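Local atomic coordinates of glycoside Hydrolase Family 43_12 (Metagenome, PDB entry 7JVH), a protein that is a family 43 glycoside hydrolase that probably cleaves xylan- or arabinan-type plant polysaccharides or their oligosaccharides. Residues K442-T447 with G518-G523; C469-T474 with L524-S529. All coordinates share one frame; numbering follows the deposited sequence.

Interaction 1: K442-T447 with G518-G523; sequences KYTAQT and GVTTDG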
loop_
_atom_site.group_PDB
_atom_site.type_symbol
_atom_site.label_atom_id
_atom_site.label_comp_id
_atom_site.label_asym_id
_atom_site.label_seq_id
_atom_site.Cartn_x
_atom_site.Cartn_y
_atom_site.Cartn_z
ATOM N N LYS A 442 -16.949 -3.935 0.081
ATOM C CA LYS A 442 -18.152 -3.492 0.783
ATOM C C LYS A 442 -17.789 -2.980 2.167
ATOM O O LYS A 442 -17.279 -3.726 2.982
ATOM C CB LYS A 442 -19.141 -4.633 0.926
ATOM C CG LYS A 442 -19.922 -4.946 -0.331
ATOM C CD LYS A 442 -20.846 -6.133 -0.091
ATOM C CE LYS A 442 -21.684 -6.405 -1.329
ATOM N NZ LYS A 442 -22.580 -7.589 -1.104
ATOM N N TYR A 443 -18.039 -1.695 2.415
ATOM C CA TYR A 443 -17.768 -1.104 3.713
ATOM C C TYR A 443 -18.770 0.003 4.049
ATOM O O TYR A 443 -19.535 0.468 3.205
ATOM C CB TYR A 443 -16.298 -0.628 3.848
ATOM C CG TYR A 443 -15.991 0.751 3.317
ATOM C CD1 TYR A 443 -16.088 1.874 4.140
ATOM C CD2 TYR A 443 -15.578 0.942 1.999
ATOM C CE1 TYR A 443 -15.806 3.138 3.668
ATOM C CE2 TYR A 443 -15.268 2.201 1.522
ATOM C CZ TYR A 443 -15.392 3.293 2.356
ATOM O OH TYR A 443 -15.111 4.558 1.861
ATOM N N THR A 444 -18.759 0.370 5.327
ATOM C CA THR A 444 -19.605 1.379 5.907
ATOM C C THR A 444 -18.711 2.081 6.898
ATOM O O THR A 444 -18.007 1.438 7.667
ATOM C CB THR A 444 -20.838 0.772 6.630
ATOM O OG1 THR A 444 -21.626 0.036 5.691
ATOM C CG2 THR A 444 -21.709 1.850 7.260
ATOM N N ALA A 445 -18.723 3.417 6.854
ATOM C CA ALA A 445 -17.894 4.230 7.716
ATOM C C ALA A 445 -18.680 5.444 8.131
ATOM O O ALA A 445 -19.590 5.880 7.416
ATOM C CB ALA A 445 -16.629 4.634 6.967
ATOM N N GLN A 446 -18.328 5.988 9.297
ATOM C CA GLN A 446 -18.862 7.258 9.738
ATOM C C GLN A 446 -17.876 8.029 10.601
ATOM O O GLN A 446 -16.991 7.447 11.220
ATOM C CB GLN A 446 -20.147 7.030 10.517
ATOM C CG GLN A 446 -20.013 5.995 11.612
ATOM C CD GLN A 446 -21.047 6.176 12.687
ATOM O OE1 GLN A 446 -22.022 5.442 12.744
ATOM N NE2 GLN A 446 -20.831 7.159 13.547
ATOM N N THR A 447 -18.041 9.352 10.631
ATOM C CA THR A 447 -17.240 10.226 11.472
ATOM C C THR A 447 -18.161 11.219 12.167
ATOM O O THR A 447 -19.212 11.583 11.645
ATOM C CB THR A 447 -16.136 10.959 10.653
ATOM O OG1 THR A 447 -15.201 11.561 11.552
ATOM C CG2 THR A 447 -16.720 12.033 9.723
ATOM N N GLY A 518 -21.671 9.945 7.284
ATOM C CA GLY A 518 -21.519 8.539 6.982
ATOM C C GLY A 518 -21.498 8.274 5.491
ATOM O O GLY A 518 -22.096 9.045 4.715
ATOM N N VAL A 519 -20.787 7.207 5.093
ATOM C CA VAL A 519 -20.802 6.712 3.739
ATOM C C VAL A 519 -20.803 5.200 3.798
ATOM O O VAL A 519 -20.179 4.599 4.685
ATOM C CB VAL A 519 -19.574 7.240 2.896
ATOM C CG1 VAL A 519 -18.251 6.701 3.417
ATOM C CG2 VAL A 519 -19.721 6.891 1.417
ATOM N N THR A 520 -21.522 4.580 2.859
ATOM C CA THR A 520 -21.573 3.136 2.726
ATOM C C THR A 520 -21.477 2.779 1.249
ATOM O O THR A 520 -22.053 3.460 0.405
ATOM C CB THR A 520 -22.867 2.529 3.334
ATOM O OG1 THR A 520 -22.859 1.099 3.197
ATOM C CG2 THR A 520 -24.130 3.094 2.646
ATOM N N THR A 521 -20.747 1.699 0.954
ATOM C CA THR A 521 -20.604 1.195 -0.400
ATOM C C THR A 521 -20.931 -0.298 -0.428
ATOM O O THR A 521 -20.422 -1.062 0.382
ATOM C CB THR A 521 -19.181 1.461 -1.004
ATOM O OG1 THR A 521 -19.069 0.800 -2.264
ATOM C CG2 THR A 521 -18.059 0.953 -0.091
ATOM N N ASP A 522 -21.780 -0.677 -1.390
ATOM C CA ASP A 522 -22.158 -2.046 -1.649
ATOM C C ASP A 522 -21.280 -2.700 -2.716
ATOM O O ASP A 522 -21.634 -3.737 -3.253
ATOM C CB ASP A 522 -23.626 -2.093 -2.097
ATOM C CG ASP A 522 -23.859 -1.416 -3.424
ATOM O OD1 ASP A 522 -22.930 -0.774 -3.956
ATOM O OD2 ASP A 522 -24.994 -1.541 -3.931
ATOM N N GLY A 523 -20.140 -2.069 -3.034
ATOM C CA GLY A 523 -19.225 -2.535 -4.064
ATOM C C GLY A 523 -19.496 -1.953 -5.436
ATOM O O GLY A 523 -18.590 -1.935 -6.266
#
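Tyr-443 and Ala-445 pair with Thr-521 and Val-519 as hydrogen-bonded positions of two antiparallel strands, whose axes run 4.7 Å apart at 175°. Thr-521 N meets Tyr-443 O at 2.8 Å in an almost straight bond. Ala-445 N to Val-519 O and Val-519 N to Ala-445 O are both 2.9 Å. Tyr-443 N to Thr-521 O is longer, 3.2 Å, and bent to 137° at the hydrogen.

On the face that carries Tyr-443, Ala-445, Val-519 and Thr-521, the Tyr-443 ring swings over the neighbouring strand. Its CG sits between the backbone N and carbonyl carbon, chi1 85°, and this sets CD2 against the Thr-521 methyl CG2. The OH end reaches Val-519 CG1 at 4.1 Å. Ala-445 CB lies at the ring edge, in plane. Thr-521 OG1 points elsewhere: it accepts from Gly-523 N at 3.2 Å, an ST turn, and also bonds to Asn-525.

On the other face Thr-444 and Thr-520 lie side by side, their OG1 atoms 3.0 Å apart. Thr-444 OG1 is also bonded to Glu-38. The extended Lys-442 chain passes over the Asp-522 carbonyl to a salt bridge with Asp-40. The pairing is an antiparallel ladder in one sheet of the concanavalin A-like β-sandwich.

Interaction 2: C469-T474 with L524-S529; sequences CNYVLT and LNYQFS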
loop_
_atom_site.group_PDB
_atom_site.type_symbol
_atom_site.label_atom_id
_atom_site.label_comp_id
_atom_site.label_asym_id
_atom_site.label_seq_id
_atom_site.Cartn_x
_atom_site.Cartn_y
_atom_site.Cartn_z
ATOM N N CYS A 469 -10.276 12.313 -8.500
ATOM C CA CYS A 469 -11.140 11.142 -8.414
ATOM C C CYS A 469 -11.481 10.958 -6.953
ATOM O O CYS A 469 -10.854 10.156 -6.242
ATOM C CB CYS A 469 -10.421 9.922 -8.993
ATOM S SG CYS A 469 -10.476 9.851 -10.808
ATOM N N ASN A 470 -12.473 11.734 -6.495
ATOM C CA ASN A 470 -12.884 11.728 -5.103
ATOM C C ASN A 470 -14.321 12.169 -4.887
ATOM O O ASN A 470 -14.909 12.843 -5.742
ATOM C CB ASN A 470 -11.934 12.582 -4.261
ATOM C CG ASN A 470 -11.857 14.031 -4.730
ATOM O OD1 ASN A 470 -12.784 14.817 -4.521
ATOM N ND2 ASN A 470 -10.730 14.397 -5.339
ATOM N N TYR A 471 -14.882 11.743 -3.747
ATOM C CA TYR A 471 -16.187 12.165 -3.257
ATOM C C TYR A 471 -16.000 12.806 -1.892
ATOM O O TYR A 471 -15.297 12.268 -1.045
ATOM C CB TYR A 471 -17.123 10.974 -3.123
ATOM C CG TYR A 471 -17.428 10.259 -4.416
ATOM C CD1 TYR A 471 -17.807 10.963 -5.543
ATOM C CD2 TYR A 471 -17.385 8.875 -4.495
ATOM C CE1 TYR A 471 -18.093 10.312 -6.736
ATOM C CE2 TYR A 471 -17.671 8.221 -5.683
ATOM C CZ TYR A 471 -18.027 8.956 -6.797
ATOM O OH TYR A 471 -18.339 8.326 -7.975
ATOM N N VAL A 472 -16.621 13.974 -1.698
ATOM C CA VAL A 472 -16.457 14.769 -0.484
ATOM C C VAL A 472 -17.816 15.288 -0.007
ATOM O O VAL A 472 -18.591 15.823 -0.800
ATOM C CB VAL A 472 -15.526 15.962 -0.718
ATOM C CG1 VAL A 472 -15.216 16.648 0.601
ATOM C CG2 VAL A 472 -14.255 15.529 -1.392
ATOM N N LEU A 473 -18.087 15.102 1.293
ATOM C CA LEU A 473 -19.261 15.631 1.977
ATOM C C LEU A 473 -18.763 16.498 3.114
ATOM O O LEU A 473 -18.075 16.021 4.002
ATOM C CB LEU A 473 -20.114 14.495 2.534
ATOM C CG LEU A 473 -21.371 14.871 3.346
ATOM C CD1 LEU A 473 -22.469 15.449 2.454
ATOM C CD2 LEU A 473 -21.907 13.664 4.104
ATOM N N THR A 474 -19.105 17.787 3.074
ATOM C CA THR A 474 -18.614 18.772 4.025
ATOM C C THR A 474 -19.763 19.622 4.583
ATOM O O THR A 474 -20.706 19.975 3.855
ATOM C CB THR A 474 -17.583 19.723 3.369
ATOM O OG1 THR A 474 -18.167 20.320 2.209
ATOM C CG2 THR A 474 -16.329 18.991 2.933
ATOM N N LEU A 524 -20.732 -1.489 -5.672
ATOM C CA LEU A 524 -21.153 -0.893 -6.936
ATOM C C LEU A 524 -21.301 0.624 -6.877
ATOM O O LEU A 524 -20.983 1.311 -7.845
ATOM C CB LEU A 524 -22.471 -1.496 -7.433
ATOM C CG LEU A 524 -22.420 -2.945 -7.982
ATOM C CD1 LEU A 524 -23.820 -3.474 -8.274
ATOM C CD2 LEU A 524 -21.534 -3.142 -9.211
ATOM N N ASN A 525 -21.831 1.139 -5.762
ATOM C CA ASN A 525 -22.026 2.584 -5.528
ATOM C C ASN A 525 -21.736 3.001 -4.104
ATOM O O ASN A 525 -21.705 2.168 -3.216
ATOM C CB ASN A 525 -23.447 3.032 -5.896
ATOM C CG ASN A 525 -23.743 2.843 -7.358
ATOM O OD1 ASN A 525 -23.343 3.672 -8.214
ATOM N ND2 ASN A 525 -24.458 1.786 -7.676
ATOM N N TYR A 526 -21.453 4.289 -3.910
ATOM C CA TYR A 526 -21.230 4.894 -2.606
ATOM C C TYR A 526 -22.452 5.759 -2.332
ATOM O O TYR A 526 -22.921 6.474 -3.220
ATOM C CB TYR A 526 -19.982 5.782 -2.626
ATOM C CG TYR A 526 -18.655 5.070 -2.642
ATOM C CD1 TYR A 526 -18.125 4.560 -3.821
ATOM C CD2 TYR A 526 -17.911 4.928 -1.474
ATOM C CE1 TYR A 526 -16.893 3.916 -3.836
ATOM C CE2 TYR A 526 -16.684 4.276 -1.474
ATOM C CZ TYR A 526 -16.177 3.780 -2.671
ATOM O OH TYR A 526 -14.959 3.140 -2.715
ATOM N N GLN A 527 -22.977 5.678 -1.108
ATOM C CA GLN A 527 -24.144 6.441 -0.675
ATOM C C GLN A 527 -23.748 7.171 0.601
ATOM O O GLN A 527 -23.377 6.544 1.594
ATOM C CB GLN A 527 -25.344 5.549 -0.406
ATOM C CG GLN A 527 -26.527 6.259 0.267
ATOM C CD GLN A 527 -27.150 7.340 -0.609
ATOM O OE1 GLN A 527 -27.693 7.017 -1.647
ATOM N NE2 GLN A 527 -27.079 8.634 -0.194
ATOM N N PHE A 528 -23.836 8.501 0.553
ATOM C CA PHE A 528 -23.514 9.362 1.666
ATOM C C PHE A 528 -24.778 9.650 2.499
ATOM O O PHE A 528 -25.906 9.497 2.028
ATOM C CB PHE A 528 -22.872 10.660 1.141
ATOM C CG PHE A 528 -21.414 10.506 0.780
ATOM C CD1 PHE A 528 -21.031 10.001 -0.456
ATOM C CD2 PHE A 528 -20.424 10.866 1.676
ATOM C CE1 PHE A 528 -19.691 9.880 -0.791
ATOM C CE2 PHE A 528 -19.067 10.736 1.338
ATOM C CZ PHE A 528 -18.711 10.241 0.106
ATOM N N SER A 529 -24.557 10.039 3.760
ATOM C CA SER A 529 -25.619 10.368 4.679
ATOM C C SER A 529 -25.065 11.220 5.789
ATOM O O SER A 529 -23.842 11.266 6.001
ATOM C CB SER A 529 -26.244 9.095 5.283
ATOM O OG SER A 529 -25.355 8.441 6.189
#
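Phe-528 rests its ring against the side chains of both Tyr-471 and Leu-473, and this three-way meeting is the centre of the contact. Its CE1 comes 3.6 Å from Tyr-471 CB. Its CD2 lies 3.7 Å from Leu-473 CB. Both neighbours approach the ring obliquely. The Leu-473 and Phe-528 side chains lie alongside each other and point opposite ways. With CG anti to the backbone N, chi1 177°, Leu-473 carries its CD2 methyl up beside the opposing backbone, 3.6 Å from Ser-529 O.

The second meeting is between two tyrosines whose side chains are set roughly perpendicular to one another. Tyr-526 CD1 stands at the edge of the Tyr-471 ring, 4.1 Å from CE2. The centroids are 6.0 Å apart and the planes are inclined at 58°, an oblique pair. Their hydroxyls have separate partners: Tyr-471 OH bonds to Asp-544 O, and Tyr-526 OH to Gln-438 and Asn-331.

An alanine in place of Phe-528 would probably open a gap beside Tyr-471 CB and Leu-473 CB and leave both without the ring they rest on.

The strands run nearly parallel, 8.9 Å apart, in facing sheets of the sandwich. Strand 482-489 adds Leu-486 against Leu-473 and Phe-528. Strand 515-522 adds Val-519 beside Phe-528 and Tyr-526, and Leu-543 of strand 536-544 packs on Tyr-471.

How the interactions relate
From the N terminus the chain enters 442-447, then 469-474, then 518-523 and at once 524-529. Interaction 1 closes a loop of 70 residues. Interaction 2 closes one of 49, starting within the first and ending just beyond it, so the two cross. Their later segments are consecutive arms of a hairpin, and Gly-518 O to Ser-529 N and Thr-520 O to Gln-527 N are probable hydrogen bonds between those arms. Tyr-443 OH also packs on Tyr-526 CE2. Interaction 1 joins strands edge to edge within one sheet. Interaction 2 joins that sheet to the six-stranded one facing it. Of the two, it is interaction 2 that spans the layers of the C-terminal domain.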